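Local coordinates for protein negative regulator of ofd1 (Schizosaccharomyces pombe, PDB 3QTM) that is required for correct translation termination, directly inhibits ofd1 and promotes stability of the N-terminal transcription factor domain of sre1, probably by that inhibition, at residues E131-L136 and Q153-Y158. Residues are numbered along the deposited sequence; the frame is centred on the assembly and turned at random.
Sequences EKVRVL and QLVNPY
Lys-132 sets CG over one face of the Tyr-158 ring, 3.7 Å from the ring centroid and 16° off the normal, a CH-pi contact displaced toward the rim. The bend at chi2, after a chi1 of -179° that puts CG anti to the backbone N, lifts CD off the ring and brings CE to 3.8 Å from Tyr-158 OH. NZ then turns away from the ring to salt bridges with Glu-98 and Asp-102 of helix 97-110. Leu-136 crosses the tyrosine at about a right angle, its CD1 3.7 Å from Tyr-158 CE2, while Val-133 CG2 packs 3.6 Å from Tyr-158 CB. One turn back, Val-155 turns CG1 toward Leu-136 CB, 3.7 Å away, and crosses Val-133 at about a right angle, Val-133 CG1 facing Val-155 CB at 4.2 Å. The axes of the two short segments run antiparallel (174°) and approach to 9.2 Å, the helical hairpin expected of a tetratricopeptide-like fold; Ile-190 and Tyr-194 of helix 188-197 touch Val-133 and Val-155, respectively. Were Tyr-158 an alanine, Lys-132 CG and Leu-136 CD1 would probably lose the ring they pack on, opening a gap between the helices. With no hydrogen bond between the two segments, cohesion here rests on apolar and CH-pi packing, and the lysine charge is spent on a third helix.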
ATOM      1  N   GLU A 131     -10.049   0.106   3.086  1.00 17.78           N
ATOM      2  CA  GLU A 131     -10.785  -1.103   2.672  1.00 20.21           C
ATOM      3  C   GLU A 131     -12.245  -0.754   2.431  1.00 21.14           C
ATOM      4  O   GLU A 131     -12.886  -1.326   1.555  1.00 20.39           O
ATOM      5  CB  GLU A 131     -10.676  -2.251   3.679  1.00 18.05           C
ATOM      6  CG  GLU A 131      -9.284  -2.834   3.779  1.00 22.63           C
ATOM      7  CD  GLU A 131      -8.799  -3.441   2.463  1.00 28.88           C
ATOM      8  OE1 GLU A 131      -9.637  -3.765   1.591  1.00 29.90           O
ATOM      9  OE2 GLU A 131      -7.569  -3.603   2.303  1.00 34.88           O
ATOM     10  N   LYS A 132     -12.764   0.191   3.214  1.00 19.95           N
ATOM     11  CA  LYS A 132     -14.116   0.691   2.996  1.00 18.39           C
ATOM     12  C   LYS A 132     -14.246   1.301   1.577  1.00 21.16           C
ATOM     13  O   LYS A 132     -15.216   1.029   0.861  1.00 19.23           O
ATOM     14  CB  LYS A 132     -14.474   1.723   4.068  1.00 18.36           C
ATOM     15  CG  LYS A 132     -15.882   2.310   3.952  1.00 23.02           C
ATOM     16  CD  LYS A 132     -16.959   1.273   4.258  1.00 25.58           C
ATOM     17  CE  LYS A 132     -18.350   1.918   4.366  1.00 30.27           C
ATOM     18  NZ  LYS A 132     -19.456   0.905   4.442  1.00 26.98           N
ATOM     19  N   VAL A 133     -13.258   2.103   1.177  1.00 19.29           N
ATOM     20  CA  VAL A 133     -13.257   2.732  -0.144  1.00 22.07           C
ATOM     21  C   VAL A 133     -13.368   1.683  -1.255  1.00 21.89           C
ATOM     22  O   VAL A 133     -14.168   1.810  -2.187  1.00 20.07           O
ATOM     23  CB  VAL A 133     -11.969   3.550  -0.367  1.00 21.60           C
ATOM     24  CG1 VAL A 133     -11.767   3.827  -1.846  1.00 19.47           C
ATOM     25  CG2 VAL A 133     -11.984   4.854   0.465  1.00 20.24           C
ATOM     26  N   ARG A 134     -12.555   0.640  -1.143  1.00 23.15           N
ATOM     27  CA  ARG A 134     -12.572  -0.438  -2.119  1.00 22.05           C
ATOM     28  C   ARG A 134     -13.947  -1.094  -2.223  1.00 22.64           C
ATOM     29  O   ARG A 134     -14.450  -1.342  -3.323  1.00 23.86           O
ATOM     30  CB  ARG A 134     -11.508  -1.486  -1.804  1.00 20.40           C
ATOM     31  CG  ARG A 134     -11.516  -2.667  -2.774  1.00 24.48           C
ATOM     32  CD  ARG A 134     -10.492  -3.716  -2.376  1.00 26.04           C
ATOM     33  NE  ARG A 134     -10.754  -4.212  -1.031  1.00 30.39           N
ATOM     34  CZ  ARG A 134     -11.680  -5.119  -0.735  1.00 32.87           C
ATOM     35  NH1 ARG A 134     -12.436  -5.641  -1.693  1.00 30.76           N
ATOM     36  NH2 ARG A 134     -11.852  -5.512   0.520  1.00 30.82           N
ATOM     37  N   VAL A 135     -14.562  -1.379  -1.084  1.00 20.68           N
ATOM     38  CA  VAL A 135     -15.877  -2.014  -1.121  1.00 20.31           C
ATOM     39  C   VAL A 135     -16.952  -1.055  -1.682  1.00 23.41           C
ATOM     40  O   VAL A 135     -17.854  -1.481  -2.417  1.00 19.42           O
ATOM     41  CB  VAL A 135     -16.282  -2.598   0.252  1.00 21.70           C
ATOM     42  CG1 VAL A 135     -17.754  -2.920   0.268  1.00 22.75           C
ATOM     43  CG2 VAL A 135     -15.458  -3.860   0.558  1.00 23.32           C
ATOM     44  N   LEU A 136     -16.845   0.236  -1.356  1.00 20.51           N
ATOM     45  CA  LEU A 136     -17.791   1.223  -1.884  1.00 21.18           C
ATOM     46  C   LEU A 136     -17.713   1.311  -3.417  1.00 21.28           C
ATOM     47  O   LEU A 136     -18.733   1.399  -4.078  1.00 20.38           O
ATOM     48  CB  LEU A 136     -17.601   2.608  -1.232  1.00 18.47           C
ATOM     49  CG  LEU A 136     -18.182   2.772   0.189  1.00 22.92           C
ATOM     50  CD1 LEU A 136     -17.802   4.124   0.831  1.00 19.64           C
ATOM     51  CD2 LEU A 136     -19.694   2.587   0.205  1.00 22.67           C
ATOM     52  N   GLN A 153     -18.007  11.262  -4.964  1.00 25.56           N
ATOM     53  CA  GLN A 153     -18.902  11.724  -3.920  1.00 27.20           C
ATOM     54  C   GLN A 153     -18.963  10.649  -2.827  1.00 24.36           C
ATOM     55  O   GLN A 153     -18.861  10.944  -1.632  1.00 26.20           O
ATOM     56  CB  GLN A 153     -20.296  11.980  -4.514  1.00 25.50           C
ATOM     57  CG  GLN A 153     -21.313  12.488  -3.525  1.00 28.80           C
ATOM     58  CD  GLN A 153     -20.981  13.886  -3.011  1.00 32.39           C
ATOM     59  OE1 GLN A 153     -20.230  14.630  -3.641  1.00 37.72           O
ATOM     60  NE2 GLN A 153     -21.554  14.249  -1.866  1.00 29.85           N
ATOM     61  N   LEU A 154     -19.121   9.399  -3.255  1.00 25.25           N
ATOM     62  CA  LEU A 154     -19.251   8.250  -2.359  1.00 23.87           C
ATOM     63  C   LEU A 154     -18.051   8.034  -1.451  1.00 22.43           C
ATOM     64  O   LEU A 154     -18.211   7.815  -0.256  1.00 24.00           O
ATOM     65  CB  LEU A 154     -19.424   6.976  -3.183  1.00 28.14           C
ATOM     66  CG  LEU A 154     -20.777   6.301  -3.295  1.00 32.59           C
ATOM     67  CD1 LEU A 154     -20.578   4.914  -3.895  1.00 32.02           C
ATOM     68  CD2 LEU A 154     -21.433   6.212  -1.935  1.00 29.76           C
ATOM     69  N   VAL A 155     -16.848   8.085  -2.025  1.00 23.65           N
ATOM     70  CA  VAL A 155     -15.639   7.654  -1.309  1.00 25.00           C
ATOM     71  C   VAL A 155     -14.714   8.768  -0.767  1.00 25.05           C
ATOM     72  O   VAL A 155     -13.893   8.512   0.110  1.00 23.10           O
ATOM     73  CB  VAL A 155     -14.810   6.643  -2.151  1.00 23.73           C
ATOM     74  CG1 VAL A 155     -15.709   5.492  -2.646  1.00 22.13           C
ATOM     75  CG2 VAL A 155     -14.145   7.327  -3.322  1.00 24.51           C
ATOM     76  N   ASN A 156     -14.849   9.993  -1.266  1.00 26.02           N
ATOM     77  CA  ASN A 156     -13.976  11.080  -0.818  1.00 24.99           C
ATOM     78  C   ASN A 156     -13.874  11.238   0.702  1.00 25.68           C
ATOM     79  O   ASN A 156     -12.781  11.487   1.214  1.00 27.30           O
ATOM     80  CB  ASN A 156     -14.370  12.413  -1.454  1.00 27.63           C
ATOM     81  CG  ASN A 156     -13.773  12.600  -2.848  1.00 34.19           C
ATOM     82  OD1 ASN A 156     -14.238  13.435  -3.626  1.00 36.40           O
ATOM     83  ND2 ASN A 156     -12.747  11.815  -3.170  1.00 32.20           N
ATOM     84  N   PRO A 157     -15.008  11.114   1.428  1.00 24.26           N
ATOM     85  CA  PRO A 157     -14.956  11.223   2.892  1.00 28.02           C
ATOM     86  C   PRO A 157     -14.059  10.169   3.535  1.00 25.90           C
ATOM     87  O   PRO A 157     -13.380  10.492   4.514  1.00 22.91           O
ATOM     88  CB  PRO A 157     -16.414  11.008   3.309  1.00 25.40           C
ATOM     89  CG  PRO A 157     -17.199  11.467   2.113  1.00 25.66           C
ATOM     90  CD  PRO A 157     -16.398  11.007   0.946  1.00 26.40           C
ATOM     91  N   TYR A 158     -14.066   8.943   3.011  1.00 24.06           N
ATOM     92  CA  TYR A 158     -13.179   7.890   3.528  1.00 23.17           C
ATOM     93  C   TYR A 158     -11.730   8.076   3.098  1.00 24.11           C
ATOM     94  O   TYR A 158     -10.796   7.853   3.879  1.00 24.08           O
ATOM     95  CB  TYR A 158     -13.695   6.507   3.132  1.00 24.87           C
ATOM     96  CG  TYR A 158     -15.004   6.202   3.815  1.00 22.55           C
ATOM     97  CD1 TYR A 158     -15.028   5.664   5.094  1.00 24.53           C
ATOM     98  CD2 TYR A 158     -16.218   6.492   3.198  1.00 25.07           C
ATOM     99  CE1 TYR A 158     -16.238   5.397   5.745  1.00 26.21           C
ATOM    100  CE2 TYR A 158     -17.433   6.238   3.835  1.00 27.46           C
ATOM    101  CZ  TYR A 158     -17.431   5.692   5.111  1.00 29.71           C
ATOM    102  OH  TYR A 158     -18.622   5.430   5.756  1.00 39.77           O
TER